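Local atomic coordinates of uncharacterized protein Atu2452 (Agrobacterium tumefaciens, PDB entry 2R8B), a protein that is of unknown function but is probably an alpha/beta hydrolase related to the dienelactone hydrolases. Residues 45-50 / 131-136; 193-198 / 205-210. All coordinates share one frame; numbering follows the deposited sequence.

Contact 1 of 2, residues 45-50 / 131-136; sequences PMTKDS and IKANRE
Two flat groups carry this contact: the carboxamide of Asn134 and the Thr47-Lys48 peptide. One face of the amide is covered by Lys48 CB, which lies about equally far from its two ends, 3.7 Å from Asn134 OD1 and 3.7 Å from Asn134 ND2. From the nitrogen end, ND2 also donates a weak hydrogen bond to the carbonyl oxygen of Lys48 (Asn134 ND2 to Lys48 O 3.4 Å, 155° at the hydrogen). The same ND2 is bonded to Phe130 O in the preceding helical turn, so the amide is gripped by its own helix while it reaches across to the loop. Its CG stands beside the backbone N (chi1 -74°), bringing the amide toward Lys48. One face of the Thr47-Lys48 peptide, in turn, receives the methyl of Ala133, with Ala133 CB 3.8 Å from Lys48 N. Helix 117-138 packs on the central sheet of what is probably an alpha/beta hydrolase fold: Ile131 touches strands 64-68 and 143-148, whereas Ala133 faces the loop at the start of the ordered chain, which leads into edge strand 53-56. That loop folds here into a type I beta turn from Thr47 to Ser50, in which Thr47 O accepts weak bonds from both the N and the OG of Ser50. Beside the turn, Thr47 OG1 passes 4.0 Å from Ala133 CB. The Lys48 chain is bent at chi2 (134°); its amine leads away from residues 131-136, and the side chain also touches His137 of the same helix.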
loop_
_atom_site.group_PDB
_atom_site.type_symbol
_atom_site.label_atom_id
_atom_site.label_comp_id
_atom_site.label_asym_id
_atom_site.label_seq_id
_atom_site.Cartn_x
_atom_site.Cartn_y
_atom_site.Cartn_z
ATOM N N PRO A 45 -14.943 -18.796 -4.322
ATOM C CA PRO A 45 -14.687 -17.415 -4.785
ATOM C C PRO A 45 -14.627 -17.253 -6.323
ATOM O O PRO A 45 -14.785 -18.241 -7.064
ATOM C CB PRO A 45 -13.342 -17.078 -4.127
ATOM C CG PRO A 45 -13.387 -17.868 -2.774
ATOM C CD PRO A 45 -14.434 -19.008 -2.950
HETATM N N MSE A 46 -14.478 -16.006 -6.777
HETATM C CA MSE A 46 -14.144 -15.670 -8.163
HETATM C C MSE A 46 -12.851 -14.867 -8.054
HETATM O O MSE A 46 -12.350 -14.695 -6.945
HETATM C CB MSE A 46 -15.255 -14.855 -8.803
HETATM C CG MSE A 46 -15.096 -14.721 -10.299
HETATM SE SE MSE A 46 -16.651 -13.899 -11.220
HETATM C CE MSE A 46 -17.820 -15.494 -11.644
ATOM N N THR A 47 -12.289 -14.371 -9.150
ATOM C CA THR A 47 -10.888 -13.887 -9.064
ATOM C C THR A 47 -10.626 -12.450 -8.531
ATOM O O THR A 47 -9.709 -12.234 -7.731
ATOM C CB THR A 47 -10.055 -14.243 -10.336
ATOM O OG1 THR A 47 -8.831 -13.487 -10.325
ATOM C CG2 THR A 47 -10.925 -14.080 -11.709
ATOM N N LYS A 48 -11.429 -11.488 -8.975
ATOM C CA LYS A 48 -11.501 -10.143 -8.382
ATOM C C LYS A 48 -12.161 -10.125 -7.003
ATOM O O LYS A 48 -12.081 -9.150 -6.271
ATOM C CB LYS A 48 -12.350 -9.266 -9.281
ATOM C CG LYS A 48 -13.582 -9.974 -9.816
ATOM C CD LYS A 48 -14.788 -9.087 -9.680
ATOM C CE LYS A 48 -16.012 -9.728 -10.286
ATOM N NZ LYS A 48 -17.162 -8.866 -9.975
ATOM N N ASP A 49 -12.874 -11.195 -6.688
ATOM C CA ASP A 49 -13.449 -11.401 -5.374
ATOM C C ASP A 49 -12.507 -12.159 -4.449
ATOM O O ASP A 49 -12.969 -12.739 -3.458
ATOM C CB ASP A 49 -14.702 -12.240 -5.515
ATOM C CG ASP A 49 -15.771 -11.532 -6.264
ATOM O OD1 ASP A 49 -15.754 -10.286 -6.156
ATOM O OD2 ASP A 49 -16.602 -12.206 -6.943
ATOM N N SER A 50 -11.207 -12.188 -4.766
ATOM C CA SER A 50 -10.313 -13.136 -4.083
ATOM C C SER A 50 -10.084 -12.780 -2.611
ATOM O O SER A 50 -9.860 -13.650 -1.791
ATOM C CB SER A 50 -9.011 -13.428 -4.869
ATOM O OG SER A 50 -8.092 -12.333 -4.937
ATOM N N ILE A 131 -5.857 -6.885 -7.841
ATOM C CA ILE A 131 -5.829 -5.562 -8.461
ATOM C C ILE A 131 -6.036 -5.593 -10.004
ATOM O O ILE A 131 -6.961 -4.962 -10.484
ATOM C CB ILE A 131 -4.575 -4.746 -7.996
ATOM C CG1 ILE A 131 -4.716 -4.391 -6.511
ATOM C CG2 ILE A 131 -4.420 -3.456 -8.817
ATOM C CD1 ILE A 131 -3.430 -4.118 -5.817
ATOM N N LYS A 132 -5.223 -6.319 -10.771
ATOM C CA LYS A 132 -5.433 -6.468 -12.232
ATOM C C LYS A 132 -6.884 -6.854 -12.615
ATOM O O LYS A 132 -7.434 -6.383 -13.637
ATOM C CB LYS A 132 -4.492 -7.523 -12.837
ATOM C CG LYS A 132 -3.016 -7.114 -12.948
ATOM C CD LYS A 132 -2.091 -8.303 -12.626
ATOM C CE LYS A 132 -0.624 -8.050 -13.012
ATOM N NZ LYS A 132 -0.405 -8.401 -14.457
ATOM N N ALA A 133 -7.469 -7.745 -11.806
ATOM C CA ALA A 133 -8.785 -8.312 -12.090
ATOM C C ALA A 133 -9.870 -7.256 -11.877
ATOM O O ALA A 133 -10.820 -7.205 -12.637
ATOM C CB ALA A 133 -9.044 -9.584 -11.246
ATOM N N ASN A 134 -9.700 -6.388 -10.877
ATOM C CA ASN A 134 -10.661 -5.293 -10.639
ATOM C C ASN A 134 -10.508 -4.136 -11.604
ATOM O O ASN A 134 -11.500 -3.541 -11.992
ATOM C CB ASN A 134 -10.585 -4.786 -9.202
ATOM C CG ASN A 134 -11.210 -5.739 -8.232
ATOM O OD1 ASN A 134 -12.406 -5.742 -8.017
ATOM N ND2 ASN A 134 -10.399 -6.562 -7.643
ATOM N N ARG A 135 -9.267 -3.786 -11.927
ATOM C CA ARG A 135 -8.953 -2.999 -13.109
ATOM C C ARG A 135 -9.884 -3.411 -14.282
ATOM O O ARG A 135 -10.625 -2.600 -14.788
ATOM C CB ARG A 135 -7.498 -3.268 -13.470
ATOM C CG ARG A 135 -6.926 -2.402 -14.544
ATOM C CD ARG A 135 -6.445 -1.164 -13.870
ATOM N NE ARG A 135 -5.313 -0.454 -14.497
ATOM C CZ ARG A 135 -4.169 -0.951 -14.991
ATOM N NH1 ARG A 135 -3.868 -2.272 -14.996
ATOM N NH2 ARG A 135 -3.299 -0.063 -15.488
ATOM N N GLU A 136 -9.877 -4.673 -14.695
ATOM C CA GLU A 136 -10.781 -5.126 -15.759
ATOM C C GLU A 136 -12.219 -4.806 -15.404
ATOM O O GLU A 136 -12.884 -4.084 -16.125
ATOM C CB GLU A 136 -10.654 -6.636 -16.002
ATOM C CG GLU A 136 -9.295 -7.116 -16.638
ATOM C CD GLU A 136 -9.373 -7.390 -18.197
ATOM O OE1 GLU A 136 -8.273 -7.569 -18.825
ATOM O OE2 GLU A 136 -10.519 -7.434 -18.773
#

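Contact 2 of 2, residues 193-198 / 205-210; sequences ITAGER and QLTKAL
Thr207 presents its methyl to the strand, and the close packing is confined to that group. Its CG2 meets two residues that project from the same side of strand 190-196, lying 4.1 Å from Ile193 CG2 and 4.0 Å from Ala195 CB. With CG2 anti to the backbone N of Thr207, the methyl is carried out toward the sheet. The Ile193 and Thr207 side chains slide past one another in opposite directions, and Trp225 of the adjacent strand touches both Ala195 and Thr207. One helical turn on, the fit is looser: Leu210 also points at the strand, yet its CD2 stays 5.1 Å from Ile193 CD1, and both side chains rest on Pro174. On the solvent side Gln205 and Lys208 are exposed, and Lys208 NZ makes a weak hydrogen bond to Gln205 OE1 at 3.4 Å. Beyond the strand end, Glu197 and Arg198 of the loop are paired by a long charge interaction. Strand 190-196, helix 204-217 and strand 220-226 form a beta-alpha-beta crossover, and the loop after the first strand carries Asp199, the probable acid of a Ser149-His230-Asp199 triad as in alpha/beta hydrolases.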
loop_
_atom_site.group_PDB
_atom_site.type_symbol
_atom_site.label_atom_id
_atom_site.label_comp_id
_atom_site.label_asym_id
_atom_site.label_seq_id
_atom_site.Cartn_x
_atom_site.Cartn_y
_atom_site.Cartn_z
ATOM N N ILE A 193 6.331 8.248 1.008
ATOM C CA ILE A 193 6.533 7.537 2.257
ATOM C C ILE A 193 6.352 8.504 3.420
ATOM O O ILE A 193 6.915 9.620 3.406
ATOM C CB ILE A 193 7.891 6.902 2.312
ATOM C CG1 ILE A 193 8.077 5.988 1.092
ATOM C CG2 ILE A 193 7.993 6.050 3.565
ATOM C CD1 ILE A 193 9.532 5.682 0.695
ATOM N N THR A 194 5.560 8.103 4.410
ATOM C CA THR A 194 5.410 8.891 5.608
ATOM C C THR A 194 5.952 8.044 6.731
ATOM O O THR A 194 5.720 6.829 6.800
ATOM C CB THR A 194 3.922 9.189 5.917
ATOM O OG1 THR A 194 3.284 7.981 6.360
ATOM C CG2 THR A 194 3.141 9.727 4.670
ATOM N N ALA A 195 6.667 8.662 7.645
ATOM C CA ALA A 195 7.360 7.867 8.639
ATOM C C ALA A 195 7.679 8.582 9.971
ATOM O O ALA A 195 7.714 9.813 10.061
ATOM C CB ALA A 195 8.603 7.271 8.025
ATOM N N GLY A 196 7.899 7.796 11.013
ATOM C CA GLY A 196 8.164 8.407 12.293
ATOM C C GLY A 196 9.648 8.281 12.519
ATOM O O GLY A 196 10.276 7.272 12.161
ATOM N N GLU A 197 10.263 9.269 13.116
ATOM C CA GLU A 197 11.632 8.985 13.346
ATOM C C GLU A 197 11.937 8.231 14.660
ATOM O O GLU A 197 13.064 7.806 14.853
ATOM C CB GLU A 197 12.529 10.177 13.028
ATOM C CG GLU A 197 12.260 11.393 13.781
ATOM C CD GLU A 197 12.944 12.624 13.201
ATOM O OE1 GLU A 197 12.823 12.903 11.988
ATOM O OE2 GLU A 197 13.599 13.333 13.993
ATOM N N ARG A 198 10.938 8.007 15.527
ATOM C CA ARG A 198 11.148 7.214 16.765
ATOM C C ARG A 198 10.150 6.080 16.894
ATOM O O ARG A 198 9.722 5.672 17.986
ATOM C CB ARG A 198 11.157 8.076 17.999
ATOM C CG ARG A 198 12.466 8.693 18.209
ATOM C CD ARG A 198 12.363 9.867 19.160
ATOM N NE ARG A 198 12.111 11.044 18.353
ATOM C CZ ARG A 198 12.945 12.072 18.243
ATOM N NH1 ARG A 198 14.078 12.068 18.925
ATOM N NH2 ARG A 198 12.620 13.104 17.453
ATOM N N GLN A 205 16.732 3.817 9.430
ATOM C CA GLN A 205 17.609 3.387 8.371
ATOM C C GLN A 205 16.903 2.480 7.414
ATOM O O GLN A 205 17.237 2.476 6.244
ATOM C CB GLN A 205 18.840 2.721 8.970
ATOM C CG GLN A 205 19.782 3.734 9.583
ATOM C CD GLN A 205 20.216 4.806 8.530
ATOM O OE1 GLN A 205 20.370 5.989 8.880
ATOM N NE2 GLN A 205 20.355 4.398 7.232
ATOM N N LEU A 206 15.897 1.731 7.864
ATOM C CA LEU A 206 15.252 0.831 6.906
ATOM C C LEU A 206 14.301 1.595 6.037
ATOM O O LEU A 206 14.177 1.261 4.863
ATOM C CB LEU A 206 14.572 -0.370 7.553
ATOM C CG LEU A 206 15.522 -1.478 8.048
ATOM C CD1 LEU A 206 14.674 -2.544 8.762
ATOM C CD2 LEU A 206 16.411 -2.103 6.958
ATOM N N THR A 207 13.623 2.608 6.599
ATOM C CA THR A 207 12.800 3.518 5.790
ATOM C C THR A 207 13.663 4.258 4.771
ATOM O O THR A 207 13.301 4.363 3.609
ATOM C CB THR A 207 12.184 4.597 6.637
ATOM O OG1 THR A 207 11.356 4.026 7.655
ATOM C CG2 THR A 207 11.373 5.514 5.796
ATOM N N LYS A 208 14.800 4.765 5.243
ATOM C CA LYS A 208 15.699 5.604 4.470
ATOM C C LYS A 208 16.127 4.715 3.305
ATOM O O LYS A 208 16.253 5.162 2.171
ATOM C CB LYS A 208 16.886 5.964 5.371
ATOM C CG LYS A 208 17.532 7.355 5.275
ATOM C CD LYS A 208 16.962 8.469 6.215
ATOM C CE LYS A 208 17.823 8.799 7.491
ATOM N NZ LYS A 208 19.375 8.896 7.393
ATOM N N ALA A 209 16.294 3.429 3.583
ATOM C CA ALA A 209 16.812 2.479 2.582
ATOM C C ALA A 209 15.750 2.000 1.612
ATOM O O ALA A 209 15.993 1.882 0.432
ATOM C CB ALA A 209 17.473 1.305 3.245
ATOM N N LEU A 210 14.570 1.703 2.103
ATOM C CA LEU A 210 13.462 1.428 1.196
ATOM C C LEU A 210 13.285 2.596 0.185
ATOM O O LEU A 210 13.146 2.390 -1.026
ATOM C CB LEU A 210 12.203 1.237 2.013
ATOM C CG LEU A 210 10.979 0.851 1.187
ATOM C CD1 LEU A 210 11.237 -0.420 0.322
ATOM C CD2 LEU A 210 9.668 0.777 2.075
#

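Contact 1 closes before contact 2 opens along the chain, and the two lie on opposite sides of its centre, with their own centres 32 Å apart and nearest atoms about 16 Å apart. No helix or strand belongs to both; the central mixed sheet relates them. Contact 1 sets the loop just ahead of edge strand 53-56 against helix 117-138, which is followed by strand 143-148 in the middle of the sheet. Contact 2 joins strand 190-196, next to the other edge strand, 220-226, to its crossover helix. Contact 1 thus lies at the periphery, where a loop rests on the outside of a covering helix, while contact 2 is buried packing near the presumed catalytic residues.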